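PDB 6VZ6: cytochrome b5-domain protein from Methanococcoides burtonii, which binds a b-type heme in a cytochrome b5-like domain and so probably serves in electron transfer or another heme-dependent role. Local coordinates for residues A[11-16]-A[20-25]. Residues are numbered along the deposited sequence; the frame is centred on the assembly and turned at random.
Sequences AKYNGK and KCYFAY. With HEM (protoporphyrin IX containing Fe), chain B.
Tyr13 and Tyr22 meet where the chain, leaving helix 7-12 of this cytochrome b5 fold, turns back into strand 22-25, and the backbones join through a single bridge that pairs Asn14 with Cys21. Two hydrogen bonds make it: Tyr22 N gives to Tyr13 O at 2.9 Å, nearly straight at 164°, while Gly15 N reaches Lys20 O, also at 2.9 Å but more bent. Tyr13 is the centre of an inverse gamma turn, and Asn14 closes an Asx turn by accepting Lys16 N on OD1. Gly15 packs against Cys21, its CA 3.6 Å from Cys21 CB; a CB on Gly15 would strike that atom and, at these backbone angles, would also press on the carbonyl O of Asn14, so glycine fits here without strain.

The two tyrosines lie alongside each other and point the same way. With CG anti to the carbonyl carbon in both (chi1 -53° in Tyr13), on backbones held by the bridge, the rings run out side by side, their planes inclined at 42°. The tightest touch is Tyr22 CD2 on Tyr13 CB at 3.5 Å. Tyr22 CE2 lies over one face of the Tyr13 ring and Lys12 CB over the centre of the other. Leu10 and Val73 add apolar cover to Tyr22.

Next in the strand, Phe23 turns away from 11-16 to the heme pocket, where its ring also meets Trp38. An alanine here would take away the ring that covers the heme vinyl and is likely to open a gap between strand and porphyrin, with Trp38 losing an aromatic neighbour. That vinyl carbon, HEM CAC, sits above one face of the Phe23 ring, offset toward its rim and 3.7 Å from CZ.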
ATOM      1  N   ALA A  11      -4.124  -8.176   3.330  1.00 18.94           N
ATOM      2  CA  ALA A  11      -5.399  -7.877   2.713  1.00 14.42           C
ATOM      3  C   ALA A  11      -6.363  -7.190   3.669  1.00 14.88           C
ATOM      4  O   ALA A  11      -7.277  -6.500   3.212  1.00 15.19           O
ATOM      5  CB  ALA A  11      -6.025  -9.164   2.183  1.00 18.88           C
ATOM      6  N   LYS A  12      -6.163  -7.306   4.978  1.00 19.35           N
ATOM      7  CA  LYS A  12      -7.033  -6.593   5.908  1.00 18.59           C
ATOM      8  C   LYS A  12      -6.837  -5.082   5.840  1.00 22.80           C
ATOM      9  O   LYS A  12      -7.777  -4.316   6.087  1.00 21.08           O
ATOM     10  CB  LYS A  12      -6.767  -7.073   7.324  1.00 20.37           C
ATOM     11  CG  LYS A  12      -7.920  -6.869   8.284  1.00 46.09           C
ATOM     12  CD  LYS A  12      -7.529  -7.360   9.676  1.00 51.37           C
ATOM     13  CE  LYS A  12      -7.870  -6.346  10.760  1.00 45.22           C
ATOM     14  NZ  LYS A  12      -7.846  -6.960  12.126  1.00 53.83           N
ATOM     15  N   TYR A  13      -5.631  -4.629   5.520  1.00 18.00           N
ATOM     16  CA  TYR A  13      -5.291  -3.212   5.661  1.00 17.95           C
ATOM     17  C   TYR A  13      -5.507  -2.505   4.326  1.00 19.12           C
ATOM     18  O   TYR A  13      -4.591  -2.047   3.666  1.00 17.28           O
ATOM     19  CB  TYR A  13      -3.872  -3.081   6.221  1.00 12.75           C
ATOM     20  CG  TYR A  13      -3.765  -3.899   7.468  1.00 12.53           C
ATOM     21  CD1 TYR A  13      -4.495  -3.578   8.618  1.00 17.27           C
ATOM     22  CD2 TYR A  13      -3.013  -5.051   7.496  1.00 22.72           C
ATOM     23  CE1 TYR A  13      -4.441  -4.355   9.743  1.00 21.64           C
ATOM     24  CE2 TYR A  13      -2.948  -5.829   8.636  1.00 19.37           C
ATOM     25  CZ  TYR A  13      -3.660  -5.466   9.745  1.00 25.37           C
ATOM     26  OH  TYR A  13      -3.623  -6.263  10.855  1.00 21.45           O
ATOM     27  N   ASN A  14      -6.789  -2.414   3.957  1.00 19.39           N
ATOM     28  CA  ASN A  14      -7.195  -1.892   2.662  1.00 20.03           C
ATOM     29  C   ASN A  14      -7.814  -0.508   2.770  1.00 16.27           C
ATOM     30  O   ASN A  14      -8.476  -0.045   1.850  1.00 21.48           O
ATOM     31  CB  ASN A  14      -8.182  -2.833   1.994  1.00 21.90           C
ATOM     32  CG  ASN A  14      -9.497  -2.900   2.738  1.00 30.93           C
ATOM     33  OD1 ASN A  14      -9.657  -2.296   3.790  1.00 21.77           O
ATOM     34  ND2 ASN A  14     -10.462  -3.620   2.183  1.00 30.12           N
ATOM     35  N   GLY A  15      -7.613   0.175   3.879  1.00 18.75           N
ATOM     36  CA  GLY A  15      -8.070   1.543   3.944  1.00 16.32           C
ATOM     37  C   GLY A  15      -9.547   1.727   4.184  1.00 18.37           C
ATOM     38  O   GLY A  15     -10.023   2.865   4.135  1.00 23.11           O
ATOM     39  N   LYS A  16     -10.281   0.658   4.462  1.00 22.04           N
ATOM     40  CA  LYS A  16     -11.722   0.746   4.640  1.00 29.53           C
ATOM     41  C   LYS A  16     -12.148   0.215   6.002  1.00 24.67           C
ATOM     42  O   LYS A  16     -11.495  -0.669   6.583  1.00 26.62           O
ATOM     43  CB  LYS A  16     -12.443  -0.029   3.525  1.00 26.53           C
ATOM     44  CG  LYS A  16     -12.217   0.595   2.132  1.00 27.72           C
ATOM     45  CD  LYS A  16     -12.797  -0.300   1.053  1.00 31.99           C
ATOM     46  CE  LYS A  16     -12.365   0.129  -0.354  1.00 39.61           C
ATOM     47  NZ  LYS A  16     -12.947   1.451  -0.731  1.00 50.98           N
ATOM     48  N   LYS A  20      -6.360   0.846   8.440  1.00 18.84           N
ATOM     49  CA  LYS A  20      -5.403   1.689   7.726  1.00 19.30           C
ATOM     50  C   LYS A  20      -5.202   1.184   6.299  1.00 13.38           C
ATOM     51  O   LYS A  20      -5.580   0.063   5.957  1.00 13.75           O
ATOM     52  CB  LYS A  20      -4.062   1.706   8.452  1.00 15.80           C
ATOM     53  CG  LYS A  20      -4.090   2.577   9.730  1.00 19.38           C
ATOM     54  CD  LYS A  20      -2.726   2.617  10.389  1.00 15.56           C
ATOM     55  CE  LYS A  20      -2.776   3.498  11.667  1.00 19.34           C
ATOM     56  NZ  LYS A  20      -1.437   3.712  12.250  1.00 23.62           N
ATOM     57  N   CYS A  21      -4.610   2.029   5.470  1.00 15.84           N
ATOM     58  CA  CYS A  21      -4.373   1.697   4.066  1.00 17.02           C
ATOM     59  C   CYS A  21      -2.890   1.396   3.857  1.00 16.88           C
ATOM     60  O   CYS A  21      -2.051   2.309   3.842  1.00 13.08           O
ATOM     61  CB  CYS A  21      -4.836   2.813   3.137  1.00 19.83           C
ATOM     62  SG  CYS A  21      -4.794   2.266   1.363  1.00 19.47           S
ATOM     63  N   TYR A  22      -2.585   0.095   3.761  1.00 13.11           N
ATOM     64  CA  TYR A  22      -1.249  -0.423   3.475  1.00 10.86           C
ATOM     65  C   TYR A  22      -1.224  -0.997   2.069  1.00 16.05           C
ATOM     66  O   TYR A  22      -2.268  -1.400   1.548  1.00 14.98           O
ATOM     67  CB  TYR A  22      -0.863  -1.557   4.423  1.00 13.25           C
ATOM     68  CG  TYR A  22      -0.701  -1.178   5.880  1.00 13.64           C
ATOM     69  CD1 TYR A  22      -0.702   0.159   6.306  1.00 15.69           C
ATOM     70  CD2 TYR A  22      -0.524  -2.161   6.821  1.00 13.26           C
ATOM     71  CE1 TYR A  22      -0.517   0.477   7.668  1.00 14.21           C
ATOM     72  CE2 TYR A  22      -0.337  -1.860   8.147  1.00 13.25           C
ATOM     73  CZ  TYR A  22      -0.346  -0.553   8.564  1.00 15.54           C
ATOM     74  OH  TYR A  22      -0.153  -0.368   9.889  1.00 17.62           O
ATOM     75  N   PHE A  23      -0.040  -1.017   1.454  1.00 12.58           N
ATOM     76  CA  PHE A  23       0.174  -1.856   0.275  1.00 10.73           C
ATOM     77  C   PHE A  23       1.607  -2.381   0.294  1.00 11.45           C
ATOM     78  O   PHE A  23       2.435  -1.953   1.087  1.00 13.83           O
ATOM     79  CB  PHE A  23      -0.154  -1.141  -1.056  1.00 13.19           C
ATOM     80  CG  PHE A  23       0.589   0.134  -1.287  1.00 15.58           C
ATOM     81  CD1 PHE A  23       1.955   0.127  -1.504  1.00 15.07           C
ATOM     82  CD2 PHE A  23      -0.093   1.358  -1.316  1.00 16.55           C
ATOM     83  CE1 PHE A  23       2.649   1.315  -1.708  1.00 13.96           C
ATOM     84  CE2 PHE A  23       0.590   2.543  -1.552  1.00 14.34           C
ATOM     85  CZ  PHE A  23       1.968   2.518  -1.714  1.00 17.39           C
ATOM     86  N   ALA A  24       1.892  -3.348  -0.559  1.00 15.05           N
ATOM     87  CA  ALA A  24       3.251  -3.846  -0.691  1.00 11.16           C
ATOM     88  C   ALA A  24       3.836  -3.415  -2.026  1.00 13.89           C
ATOM     89  O   ALA A  24       3.133  -3.250  -3.025  1.00 13.85           O
ATOM     90  CB  ALA A  24       3.301  -5.362  -0.538  1.00 13.56           C
ATOM     91  N   TYR A  25       5.135  -3.168  -2.001  1.00 13.92           N
ATOM     92  CA  TYR A  25       5.899  -2.830  -3.190  1.00 15.69           C
ATOM     93  C   TYR A  25       7.300  -3.395  -3.010  1.00 15.14           C
ATOM     94  O   TYR A  25       8.005  -2.997  -2.075  1.00 13.08           O
ATOM     95  CB  TYR A  25       5.944  -1.325  -3.411  1.00 11.63           C
ATOM     96  CG  TYR A  25       6.772  -0.921  -4.614  1.00 10.88           C
ATOM     97  CD1 TYR A  25       6.259  -1.044  -5.881  1.00 15.70           C
ATOM     98  CD2 TYR A  25       8.064  -0.424  -4.473  1.00 16.01           C
ATOM     99  CE1 TYR A  25       6.985  -0.663  -6.991  1.00 19.01           C
ATOM    100  CE2 TYR A  25       8.820  -0.039  -5.593  1.00 13.70           C
ATOM    101  CZ  TYR A  25       8.254  -0.183  -6.854  1.00 19.96           C
ATOM    102  OH  TYR A  25       8.926   0.185  -7.983  1.00 22.29           O
TER
HETATM  103  CHA HEM B 101       0.684   9.494  -6.719  1.00 21.03           C
HETATM  104  CHB HEM B 101      -1.990   7.945 -10.359  1.00 15.97           C
HETATM  105  CHC HEM B 101      -0.801   3.396  -9.409  1.00 15.68           C
HETATM  106  CHD HEM B 101       1.332   4.932  -5.351  1.00 13.29           C
HETATM  107  C1A HEM B 101      -0.058   9.479  -7.858  1.00 21.25           C
HETATM  108  C2A HEM B 101      -0.397  10.630  -8.656  1.00 22.01           C
HETATM  109  C3A HEM B 101      -1.167  10.186  -9.666  1.00 23.62           C
HETATM  110  C4A HEM B 101      -1.307   8.754  -9.514  1.00 18.30           C
HETATM  111  CMA HEM B 101      -1.813  10.964 -10.829  1.00 20.71           C
HETATM  112  CAA HEM B 101       0.071  12.069  -8.311  1.00 22.62           C
HETATM  113  CBA HEM B 101       0.550  12.859  -9.517  1.00 58.45           C
HETATM  114  CGA HEM B 101       1.951  12.439  -9.782  1.00 48.43           C
HETATM  115  O1A HEM B 101       2.608  12.094  -8.780  1.00 53.66           O
HETATM  116  O2A HEM B 101       2.387  12.447 -10.971  1.00 52.87           O
HETATM  117  C1B HEM B 101      -1.888   6.593 -10.397  1.00 19.91           C
HETATM  118  C2B HEM B 101      -2.584   5.818 -11.339  1.00 23.13           C
HETATM  119  C3B HEM B 101      -2.284   4.545 -11.139  1.00 20.05           C
HETATM  120  C4B HEM B 101      -1.391   4.479  -9.997  1.00 17.75           C
HETATM  121  CMB HEM B 101      -3.480   6.385 -12.447  1.00 22.46           C
HETATM  122  CAB HEM B 101      -2.811   3.490 -12.134  1.00 24.59           C
HETATM  123  CBB HEM B 101      -2.003   2.488 -12.506  1.00 19.15           C
HETATM  124  C1C HEM B 101      -0.095   3.413  -8.233  1.00 17.52           C
HETATM  125  C2C HEM B 101       0.515   2.260  -7.588  1.00 19.40           C
HETATM  126  C3C HEM B 101       1.097   2.688  -6.450  1.00 14.86           C
HETATM  127  C4C HEM B 101       0.883   4.122  -6.359  1.00 14.61           C
HETATM  128  CMC HEM B 101       0.426   0.831  -8.154  1.00 14.74           C
HETATM  129  CAC HEM B 101       1.887   1.935  -5.333  1.00 20.22           C
HETATM  130  CBC HEM B 101       2.625   0.863  -5.551  1.00 23.64           C
HETATM  131  C1D HEM B 101       1.282   6.301  -5.323  1.00 19.73           C
HETATM  132  C2D HEM B 101       1.678   7.165  -4.222  1.00 17.98           C
HETATM  133  C3D HEM B 101       1.527   8.428  -4.608  1.00 16.48           C
HETATM  134  C4D HEM B 101       0.992   8.390  -5.945  1.00 17.07           C
HETATM  135  CMD HEM B 101       2.236   6.670  -2.864  1.00 17.49           C
HETATM  136  CAD HEM B 101       1.804   9.732  -3.812  1.00 15.33           C
HETATM  137  CBD HEM B 101       0.584  10.023  -2.941  1.00 18.22           C
HETATM  138  CGD HEM B 101       0.700  11.330  -2.184  1.00 21.43           C
HETATM  139  O1D HEM B 101      -0.166  11.623  -1.335  1.00 17.20           O
HETATM  140  O2D HEM B 101       1.706  12.045  -2.371  1.00 19.97           O
HETATM  141  NA  HEM B 101      -0.606   8.354  -8.405  1.00 19.34           N
HETATM  142  NB  HEM B 101      -1.187   5.753  -9.563  1.00 17.82           N
HETATM  143  NC  HEM B 101       0.173   4.536  -7.470  1.00 17.14           N
HETATM  144  ND  HEM B 101       0.851   7.084  -6.357  1.00 17.39           N
HETATM  145 FE   HEM B 101      -0.176   6.473  -7.965  1.00 15.96          FE